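Local coordinates for lysyl oxidase (Pichia pastoris, PDB 1W7C), which probably oxidises primary amines, among them lysine side chains, to aldehydes with the help of a copper ion and a topaquinone cofactor, at residues A[188-193]-A[225-230]; A[251-256]-A[466-471]; A[204-209]-A[481-486]. All blocks are in the same frame, centred on the assembly; numbering follows the deposited sequence.

Overall arrangement
Contact 1 lies inside one antiparallel sheet, whereas contacts 2 and 3 join 251-256 and 204-209, which flank the second half of that sheet in sequence, to the copper-binding enzyme domain. The touching residues of contact 3 are all buried; contact 1 is partly buried, and contact 2, a meeting of two loops, lies nearest the surface. Chemistry follows place: thin apolar touches and a water bridge in contact 1, one direct phenol-to-carbonyl hydrogen bond in contact 2, a leucine packed on backbone and proline in contact 3. Contacts 2 and 3 (centres about 9 Å apart) are tied by the backbone bond Trp467 N to Val482 O. Tyr230 touches loop 251-256, and Thr192 reaches Phe209 of contact 3.

Contact 1: A[188-193]-A[225-230]; sequences VDYGTC and MLEYIY
Tyr190 reaches across to Ile229 and, through a water, to Glu227. From CB, a first torsion of -72° swings the ring beside the backbone N and anti to the carbonyl carbon, and its far end comes nearer to 225-230 than its root does. Along the ring, CE2 is the carbon that touches: Ile229 CD1 lies 4.1 Å from Tyr190 CE2, at the ring edge and close to the ring plane. At the tip, Tyr190 OH donates to a water 2.6 Å away that lies in the plane of the ring. That water in turn donates to Glu227 OE2, also over 2.6 Å, so the phenol and the carboxylate share a bridge instead of bonding directly.

Strands 187-195 and 224-230 are second neighbours in a five-stranded antiparallel sheet, with strand 209-214 running between them. Their segments therefore point roughly the same way, at 34° to each other with axes 9.0 Å apart, and the contact is made by side chains reaching over the intervening strand. A classic beta bulge, in which Leu226 and Glu227 both face Lys212, turns two successive side chains toward 188-193. Leu226 uses this to meet Val188, the two side chains crossing at about a right angle with Leu226 CD1 4.0 Å from Val188 CG1. Around the bridge, His353 stacks on the Tyr190 ring and Pro349 packs against both Tyr190 and Ile229. Trp521 of the second subunit lies against Glu227 and Ile229, which brings this face of the sheet up to the dimer interface.

Contact 2: A[251-256]-A[466-471]; sequences VTLPKI and YWNPET
An Asx turn headed by Asn468, just beyond the short strand 465-466, presents its amide to Leu253 while Tyr466, two residues before it, reaches Pro254. Tyr466 has the largest share of the contact. With CG anti to the backbone N (chi1 -176°), the ring is carried across to the loop 251-256, and Tyr466 OH donates a short 2.6 Å hydrogen bond to Pro254 O. The hydroxyl approaches in the carbonyl plane on a lone pair, at a C=O...O angle of 133°. The acceptor in turn lies in the plane of the phenol ring, at its edge, a geometry that suits a planar phenolic O-H and would help to fix the turn of the ring.

The oxygen is also hemmed in by carbon, with Leu253 CB 3.3 Å from Tyr466 OH and Pro254 CD 3.6 Å from the same atom. Here two irregular loops meet: the one after helix 238-246, and the one that links strands 465-466 and 478-480 in the enzyme domain. Leu253 touches both the phenol and the Asn468 amide. Its CD1 lies 3.9 Å from Tyr466 CE2, obliquely to the ring, and the same methyl is 3.8 Å from Asn468 ND2, the leucine crossing the amide at about a right angle.

The Asn468 amide is held at both ends. Glu470 N donates to Asn468 OD1 over 2.9 Å, tilted 20° from the carbonyl plane, while Asn468 ND2 bonds to Asn231 OD1. Thr471 N donates to Asn468 O over 3.1 Å, closing a type I beta turn on the same residues. On the other loop, Leu253 N is hydrogen-bonded to Tyr230 OH.

Contact 3: A[204-209]-A[481-486]; sequences LVPTGF and DVLSGS
Leu204 meets Leu483 first with its backbone: Leu204 O lies 3.3 Å from Leu483 CD1 and 3.6 Å from Leu483 CD2, so the fork of the isobutyl group straddles the carbonyl oxygen. The Leu204 side chain adds a looser touch, Leu204 CD2 to Leu483 CD2 at 4.3 Å, and also packs on Tyr461 and Leu661; it is about 11 Å from the copper ion. At Pro206 the ring lies across the same leucine at about a right angle, with Pro206 CD 3.5 Å from Leu483 CD1. With its CG anti to the backbone N (chi1 -166°), Leu483 sends its methyls out to the carbonyl and the proline from strand 483-484, the middle member of a small three-stranded antiparallel sheet in the enzyme domain. A water donates to both Pro206 O and Val482 O, each 2.8 Å away, bridging two backbones that make no direct hydrogen bond here. Next, Thr207 heads an ST turn: its OG1 accepts from Phe209 N at 3.2 Å and also bonds to Cys193 O. The chain changes direction at Gly208, which has a positive phi, and Phe209 packs on helix 153-163.

Contact 1: A[188-193]-A[225-230]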
loop_
_atom_site.group_PDB
_atom_site.type_symbol
_atom_site.label_atom_id
_atom_site.label_comp_id
_atom_site.label_asym_id
_atom_site.label_seq_id
_atom_site.Cartn_x
_atom_site.Cartn_y
_atom_site.Cartn_z
ATOM N N VAL A 188 -28.932 -30.785 -0.138
ATOM C CA VAL A 188 -29.616 -29.953 0.840
ATOM C C VAL A 188 -29.113 -28.518 0.780
ATOM O O VAL A 188 -28.135 -28.202 0.110
ATOM C CB VAL A 188 -29.502 -30.537 2.268
ATOM C CG1 VAL A 188 -29.984 -31.962 2.287
ATOM C CG2 VAL A 188 -28.056 -30.445 2.771
ATOM N N ASP A 189 -29.813 -27.647 1.478
ATOM C CA ASP A 189 -29.451 -26.238 1.489
ATOM C C ASP A 189 -30.062 -25.594 2.733
ATOM O O ASP A 189 -31.137 -25.999 3.183
ATOM C CB ASP A 189 -29.971 -25.589 0.177
ATOM C CG ASP A 189 -29.322 -24.279 -0.180
ATOM O OD1 ASP A 189 -28.332 -23.851 0.484
ATOM O OD2 ASP A 189 -29.720 -23.617 -1.177
ATOM N N TYR A 190 -29.351 -24.639 3.292
ATOM C CA TYR A 190 -29.833 -23.870 4.416
ATOM C C TYR A 190 -30.343 -22.521 3.902
ATOM O O TYR A 190 -30.118 -22.142 2.762
ATOM C CB TYR A 190 -28.717 -23.666 5.439
ATOM C CG TYR A 190 -28.363 -24.932 6.206
ATOM C CD1 TYR A 190 -27.443 -25.837 5.702
ATOM C CD2 TYR A 190 -28.940 -25.227 7.435
ATOM C CE1 TYR A 190 -27.112 -26.981 6.398
ATOM C CE2 TYR A 190 -28.594 -26.376 8.157
ATOM C CZ TYR A 190 -27.675 -27.242 7.632
ATOM O OH TYR A 190 -27.345 -28.364 8.361
ATOM N N GLY A 191 -31.043 -21.811 4.765
ATOM C CA GLY A 191 -31.574 -20.507 4.430
ATOM C C GLY A 191 -31.936 -19.683 5.641
ATOM O O GLY A 191 -31.882 -20.171 6.783
ATOM N N THR A 192 -32.240 -18.411 5.381
ATOM C CA THR A 192 -32.672 -17.516 6.437
ATOM C C THR A 192 -33.640 -16.494 5.904
ATOM O O THR A 192 -33.964 -16.504 4.711
ATOM C CB THR A 192 -31.447 -16.836 7.106
ATOM O OG1 THR A 192 -31.847 -16.224 8.339
ATOM C CG2 THR A 192 -30.858 -15.709 6.229
ATOM N N CYS A 193 -34.097 -15.615 6.789
ATOM C CA CYS A 193 -34.968 -14.517 6.412
ATOM C C CYS A 193 -34.378 -13.187 6.880
ATOM O O CYS A 193 -33.746 -13.107 7.937
ATOM C CB CYS A 193 -36.361 -14.685 7.039
ATOM S SG CYS A 193 -37.234 -16.194 6.595
ATOM N N MET A 225 -38.904 -29.602 3.365
ATOM C CA MET A 225 -38.268 -28.888 4.459
ATOM C C MET A 225 -37.863 -29.898 5.520
ATOM O O MET A 225 -38.663 -30.727 5.911
ATOM C CB MET A 225 -39.216 -27.857 5.072
ATOM C CG MET A 225 -38.482 -26.842 5.937
ATOM S SD MET A 225 -37.454 -25.647 5.023
ATOM C CE MET A 225 -38.683 -24.932 4.078
ATOM N N LEU A 226 -36.605 -29.837 5.943
ATOM C CA LEU A 226 -36.048 -30.732 6.948
ATOM C C LEU A 226 -36.052 -30.176 8.377
ATOM O O LEU A 226 -36.366 -30.903 9.334
ATOM C CB LEU A 226 -34.617 -31.096 6.569
ATOM C CG LEU A 226 -34.413 -31.785 5.230
ATOM C CD1 LEU A 226 -32.931 -31.912 4.983
ATOM C CD2 LEU A 226 -35.081 -33.148 5.230
ATOM N N GLU A 227 -35.665 -28.915 8.511
ATOM C CA GLU A 227 -35.497 -28.275 9.802
ATOM C C GLU A 227 -35.854 -26.814 9.770
ATOM O O GLU A 227 -35.648 -26.138 8.754
ATOM C CB GLU A 227 -34.035 -28.382 10.275
ATOM C CG GLU A 227 -33.522 -29.789 10.421
ATOM C CD GLU A 227 -32.035 -29.860 10.721
ATOM O OE1 GLU A 227 -31.554 -30.965 11.089
ATOM O OE2 GLU A 227 -31.345 -28.817 10.598
ATOM N N TYR A 228 -36.392 -26.346 10.900
ATOM C CA TYR A 228 -36.383 -24.931 11.267
ATOM C C TYR A 228 -35.445 -24.770 12.442
ATOM O O TYR A 228 -35.472 -25.579 13.360
ATOM C CB TYR A 228 -37.797 -24.458 11.628
ATOM C CG TYR A 228 -38.716 -24.479 10.441
ATOM C CD1 TYR A 228 -39.740 -25.418 10.322
ATOM C CD2 TYR A 228 -38.503 -23.592 9.391
ATOM C CE1 TYR A 228 -40.554 -25.431 9.199
ATOM C CE2 TYR A 228 -39.292 -23.607 8.272
ATOM C CZ TYR A 228 -40.317 -24.520 8.173
ATOM O OH TYR A 228 -41.096 -24.492 7.036
ATOM N N ILE A 229 -34.615 -23.735 12.418
ATOM C CA ILE A 229 -33.599 -23.544 13.439
ATOM C C ILE A 229 -33.732 -22.128 13.968
ATOM O O ILE A 229 -33.715 -21.175 13.196
ATOM C CB ILE A 229 -32.196 -23.789 12.859
ATOM C CG1 ILE A 229 -32.059 -25.225 12.346
ATOM C CG2 ILE A 229 -31.116 -23.430 13.881
ATOM C CD1 ILE A 229 -30.934 -25.421 11.374
ATOM N N TYR A 230 -33.855 -22.006 15.289
ATOM C CA TYR A 230 -34.055 -20.717 15.934
ATOM C C TYR A 230 -33.493 -20.791 17.335
ATOM O O TYR A 230 -33.730 -21.762 18.052
ATOM C CB TYR A 230 -35.540 -20.334 15.943
ATOM C CG TYR A 230 -35.808 -19.012 16.636
ATOM C CD1 TYR A 230 -35.637 -17.801 15.970
ATOM C CD2 TYR A 230 -36.211 -18.977 17.964
ATOM C CE1 TYR A 230 -35.873 -16.609 16.599
ATOM C CE2 TYR A 230 -36.457 -17.782 18.606
ATOM C CZ TYR A 230 -36.284 -16.606 17.926
ATOM O OH TYR A 230 -36.521 -15.417 18.553
HETATM O O HOH W 1 -28.726 -28.884 10.561
#

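Contact 2: A[251-256]-A[466-471]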
loop_
_atom_site.group_PDB
_atom_site.type_symbol
_atom_site.label_atom_id
_atom_site.label_comp_id
_atom_site.label_asym_id
_atom_site.label_seq_id
_atom_site.Cartn_x
_atom_site.Cartn_y
_atom_site.Cartn_z
ATOM N N VAL A 251 -38.219 -19.114 24.743
ATOM C CA VAL A 251 -37.403 -17.908 24.660
ATOM C C VAL A 251 -37.476 -17.325 23.247
ATOM O O VAL A 251 -37.092 -17.976 22.276
ATOM C CB VAL A 251 -35.936 -18.202 25.073
ATOM C CG1 VAL A 251 -35.039 -16.977 24.849
ATOM C CG2 VAL A 251 -35.886 -18.659 26.546
ATOM N N THR A 252 -38.004 -16.111 23.153
ATOM C CA THR A 252 -37.954 -15.333 21.928
ATOM C C THR A 252 -36.828 -14.325 22.045
ATOM O O THR A 252 -36.775 -13.528 22.990
ATOM C CB THR A 252 -39.279 -14.627 21.689
ATOM O OG1 THR A 252 -40.333 -15.593 21.628
ATOM C CG2 THR A 252 -39.302 -13.959 20.322
ATOM N N LEU A 253 -35.895 -14.384 21.103
ATOM C CA LEU A 253 -34.776 -13.472 21.127
ATOM C C LEU A 253 -35.220 -12.058 20.721
ATOM O O LEU A 253 -36.239 -11.895 20.040
ATOM C CB LEU A 253 -33.686 -13.965 20.187
ATOM C CG LEU A 253 -33.035 -15.290 20.550
ATOM C CD1 LEU A 253 -32.246 -15.803 19.370
ATOM C CD2 LEU A 253 -32.140 -15.147 21.794
ATOM N N PRO A 254 -34.474 -11.043 21.156
ATOM C CA PRO A 254 -34.811 -9.659 20.819
ATOM C C PRO A 254 -35.014 -9.425 19.320
ATOM O O PRO A 254 -34.231 -9.880 18.480
ATOM C CB PRO A 254 -33.610 -8.868 21.352
ATOM C CG PRO A 254 -33.111 -9.701 22.498
ATOM C CD PRO A 254 -33.288 -11.121 22.027
ATOM N N LYS A 255 -36.080 -8.712 19.005
ATOM C CA LYS A 255 -36.492 -8.456 17.634
ATOM C C LYS A 255 -35.859 -7.171 17.109
ATOM O O LYS A 255 -35.552 -6.253 17.863
ATOM C CB LYS A 255 -38.028 -8.399 17.540
ATOM C CG LYS A 255 -38.695 -9.716 17.930
ATOM C CD LYS A 255 -40.215 -9.612 18.015
ATOM C CE LYS A 255 -40.813 -10.898 18.567
ATOM N NZ LYS A 255 -42.240 -10.714 18.920
ATOM N N ILE A 256 -35.665 -7.120 15.797
ATOM C CA ILE A 256 -35.157 -5.950 15.125
ATOM C C ILE A 256 -36.153 -4.804 15.285
ATOM O O ILE A 256 -37.357 -5.001 15.124
ATOM C CB ILE A 256 -34.935 -6.257 13.630
ATOM C CG1 ILE A 256 -33.823 -7.305 13.472
ATOM C CG2 ILE A 256 -34.524 -5.019 12.897
ATOM C CD1 ILE A 256 -33.805 -7.995 12.101
ATOM N N TYR A 466 -27.320 -12.315 12.632
ATOM C CA TYR A 466 -28.046 -12.035 13.865
ATOM C C TYR A 466 -27.107 -12.275 15.073
ATOM O O TYR A 466 -26.362 -13.247 15.102
ATOM C CB TYR A 466 -29.333 -12.885 13.951
ATOM C CG TYR A 466 -30.139 -12.539 15.181
ATOM C CD1 TYR A 466 -31.108 -11.567 15.144
ATOM C CD2 TYR A 466 -29.878 -13.153 16.391
ATOM C CE1 TYR A 466 -31.801 -11.196 16.296
ATOM C CE2 TYR A 466 -30.555 -12.789 17.546
ATOM C CZ TYR A 466 -31.512 -11.804 17.486
ATOM O OH TYR A 466 -32.169 -11.429 18.630
ATOM N N TRP A 467 -27.113 -11.337 16.010
ATOM C CA TRP A 467 -26.309 -11.429 17.221
ATOM C C TRP A 467 -27.043 -12.192 18.312
ATOM O O TRP A 467 -28.014 -11.673 18.885
ATOM C CB TRP A 467 -25.925 -10.034 17.741
ATOM C CG TRP A 467 -25.179 -10.089 19.053
ATOM C CD1 TRP A 467 -25.704 -9.938 20.286
ATOM C CD2 TRP A 467 -23.771 -10.311 19.246
ATOM N NE1 TRP A 467 -24.723 -10.058 21.238
ATOM C CE2 TRP A 467 -23.530 -10.296 20.627
ATOM C CE3 TRP A 467 -22.688 -10.543 18.384
ATOM C CZ2 TRP A 467 -22.249 -10.477 21.186
ATOM C CZ3 TRP A 467 -21.424 -10.710 18.936
ATOM C CH2 TRP A 467 -21.221 -10.691 20.334
ATOM N N ASN A 468 -26.595 -13.405 18.574
ATOM C CA ASN A 468 -27.075 -14.185 19.701
ATOM C C ASN A 468 -26.003 -14.134 20.777
ATOM O O ASN A 468 -24.921 -14.665 20.578
ATOM C CB ASN A 468 -27.327 -15.625 19.260
ATOM C CG ASN A 468 -27.920 -16.478 20.370
ATOM O OD1 ASN A 468 -27.583 -16.334 21.557
ATOM N ND2 ASN A 468 -28.806 -17.377 19.992
ATOM N N PRO A 469 -26.259 -13.495 21.914
ATOM C CA PRO A 469 -25.205 -13.329 22.923
ATOM C C PRO A 469 -24.586 -14.658 23.382
ATOM O O PRO A 469 -23.442 -14.670 23.804
ATOM C CB PRO A 469 -25.934 -12.666 24.101
ATOM C CG PRO A 469 -27.164 -12.048 23.524
ATOM C CD PRO A 469 -27.522 -12.849 22.316
ATOM N N GLU A 470 -25.347 -15.751 23.344
ATOM C CA GLU A 470 -24.849 -17.033 23.822
ATOM C C GLU A 470 -23.794 -17.675 22.918
ATOM O O GLU A 470 -22.965 -18.457 23.405
ATOM C CB GLU A 470 -26.012 -18.031 23.984
ATOM C CG GLU A 470 -26.861 -17.784 25.214
ATOM C CD GLU A 470 -27.888 -18.890 25.478
ATOM O OE1 GLU A 470 -28.590 -18.787 26.500
ATOM O OE2 GLU A 470 -28.008 -19.845 24.673
ATOM N N THR A 471 -23.852 -17.391 21.614
ATOM C CA THR A 471 -23.018 -18.143 20.670
ATOM C C THR A 471 -22.264 -17.313 19.633
ATOM O O THR A 471 -21.362 -17.847 18.973
ATOM C CB THR A 471 -23.864 -19.212 19.923
ATOM O OG1 THR A 471 -24.990 -18.591 19.259
ATOM C CG2 THR A 471 -24.436 -20.235 20.901
#

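Contact 3: A[204-209]-A[481-486]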
loop_
_atom_site.group_PDB
_atom_site.type_symbol
_atom_site.label_atom_id
_atom_site.label_comp_id
_atom_site.label_asym_id
_atom_site.label_seq_id
_atom_site.Cartn_x
_atom_site.Cartn_y
_atom_site.Cartn_z
ATOM N N LEU A 204 -28.237 -5.993 6.599
ATOM C CA LEU A 204 -28.062 -5.438 7.936
ATOM C C LEU A 204 -29.198 -5.793 8.887
ATOM O O LEU A 204 -29.123 -5.477 10.070
ATOM C CB LEU A 204 -27.911 -3.909 7.856
ATOM C CG LEU A 204 -26.734 -3.381 7.019
ATOM C CD1 LEU A 204 -26.600 -1.875 7.136
ATOM C CD2 LEU A 204 -25.413 -4.048 7.393
ATOM N N VAL A 205 -30.220 -6.489 8.378
ATOM C CA VAL A 205 -31.360 -6.902 9.192
ATOM C C VAL A 205 -31.700 -8.387 9.035
ATOM O O VAL A 205 -32.839 -8.762 8.716
ATOM C CB VAL A 205 -32.576 -5.985 8.903
ATOM C CG1 VAL A 205 -32.385 -4.638 9.579
ATOM C CG2 VAL A 205 -32.769 -5.782 7.411
ATOM N N PRO A 206 -30.708 -9.243 9.302
ATOM C CA PRO A 206 -30.949 -10.683 9.390
ATOM C C PRO A 206 -31.733 -11.007 10.650
ATOM O O PRO A 206 -31.456 -10.466 11.732
ATOM C CB PRO A 206 -29.537 -11.269 9.482
ATOM C CG PRO A 206 -28.731 -10.209 10.212
ATOM C CD PRO A 206 -29.322 -8.911 9.684
ATOM N N THR A 207 -32.710 -11.902 10.524
ATOM C CA THR A 207 -33.658 -12.178 11.624
ATOM C C THR A 207 -33.246 -13.238 12.629
ATOM O O THR A 207 -33.858 -13.338 13.686
ATOM C CB THR A 207 -35.003 -12.617 11.056
ATOM O OG1 THR A 207 -34.855 -13.844 10.327
ATOM C CG2 THR A 207 -35.552 -11.585 10.070
ATOM N N GLY A 208 -32.270 -14.066 12.290
ATOM C CA GLY A 208 -31.924 -15.215 13.117
ATOM C C GLY A 208 -32.894 -16.368 13.001
ATOM O O GLY A 208 -32.825 -17.318 13.786
ATOM N N PHE A 209 -33.796 -16.314 12.013
ATOM C CA PHE A 209 -34.637 -17.474 11.717
ATOM C C PHE A 209 -34.016 -18.255 10.569
ATOM O O PHE A 209 -33.779 -17.697 9.508
ATOM C CB PHE A 209 -36.047 -17.048 11.339
ATOM C CG PHE A 209 -36.964 -18.202 11.137
ATOM C CD1 PHE A 209 -37.545 -18.808 12.215
ATOM C CD2 PHE A 209 -37.159 -18.749 9.879
ATOM C CE1 PHE A 209 -38.355 -19.887 12.047
ATOM C CE2 PHE A 209 -37.972 -19.859 9.708
ATOM C CZ PHE A 209 -38.563 -20.423 10.796
ATOM N N ASP A 481 -27.844 -3.277 17.673
ATOM C CA ASP A 481 -28.547 -3.850 18.818
ATOM C C ASP A 481 -28.675 -5.364 18.737
ATOM O O ASP A 481 -28.486 -6.043 19.748
ATOM C CB ASP A 481 -29.972 -3.285 18.941
ATOM C CG ASP A 481 -30.012 -1.779 19.128
ATOM O OD1 ASP A 481 -30.696 -1.318 20.071
ATOM O OD2 ASP A 481 -29.440 -0.975 18.373
ATOM N N VAL A 482 -29.010 -5.894 17.558
ATOM C CA VAL A 482 -29.102 -7.343 17.367
ATOM C C VAL A 482 -28.321 -7.813 16.146
ATOM O O VAL A 482 -28.685 -8.810 15.503
ATOM C CB VAL A 482 -30.566 -7.844 17.325
ATOM C CG1 VAL A 482 -31.225 -7.618 18.679
ATOM C CG2 VAL A 482 -31.334 -7.211 16.201
ATOM N N LEU A 483 -27.176 -7.170 15.916
ATOM C CA LEU A 483 -26.399 -7.400 14.697
ATOM C C LEU A 483 -24.952 -7.741 15.011
ATOM O O LEU A 483 -24.301 -7.032 15.775
ATOM C CB LEU A 483 -26.417 -6.163 13.810
ATOM C CG LEU A 483 -25.938 -6.354 12.372
ATOM C CD1 LEU A 483 -26.846 -7.326 11.653
ATOM C CD2 LEU A 483 -25.839 -5.063 11.601
ATOM N N SER A 484 -24.469 -8.832 14.420
ATOM C CA SER A 484 -23.055 -9.170 14.413
ATOM C C SER A 484 -22.413 -8.808 13.082
ATOM O O SER A 484 -22.981 -9.059 12.036
ATOM C CB SER A 484 -22.906 -10.663 14.547
ATOM O OG SER A 484 -21.538 -10.992 14.583
ATOM N N GLY A 485 -21.189 -8.284 13.139
ATOM C CA GLY A 485 -20.343 -8.175 11.947
ATOM C C GLY A 485 -19.640 -9.497 11.614
ATOM O O GLY A 485 -18.458 -9.723 11.928
ATOM N N SER A 486 -20.360 -10.384 10.952
ATOM C CA SER A 486 -19.839 -11.715 10.684
ATOM C C SER A 486 -18.449 -11.725 10.016
ATOM O O SER A 486 -18.205 -11.124 9.002
ATOM C CB SER A 486 -20.819 -12.503 9.814
ATOM O OG SER A 486 -21.939 -12.928 10.568
HETATM O O HOH W 2 -30.042 -8.466 13.050
#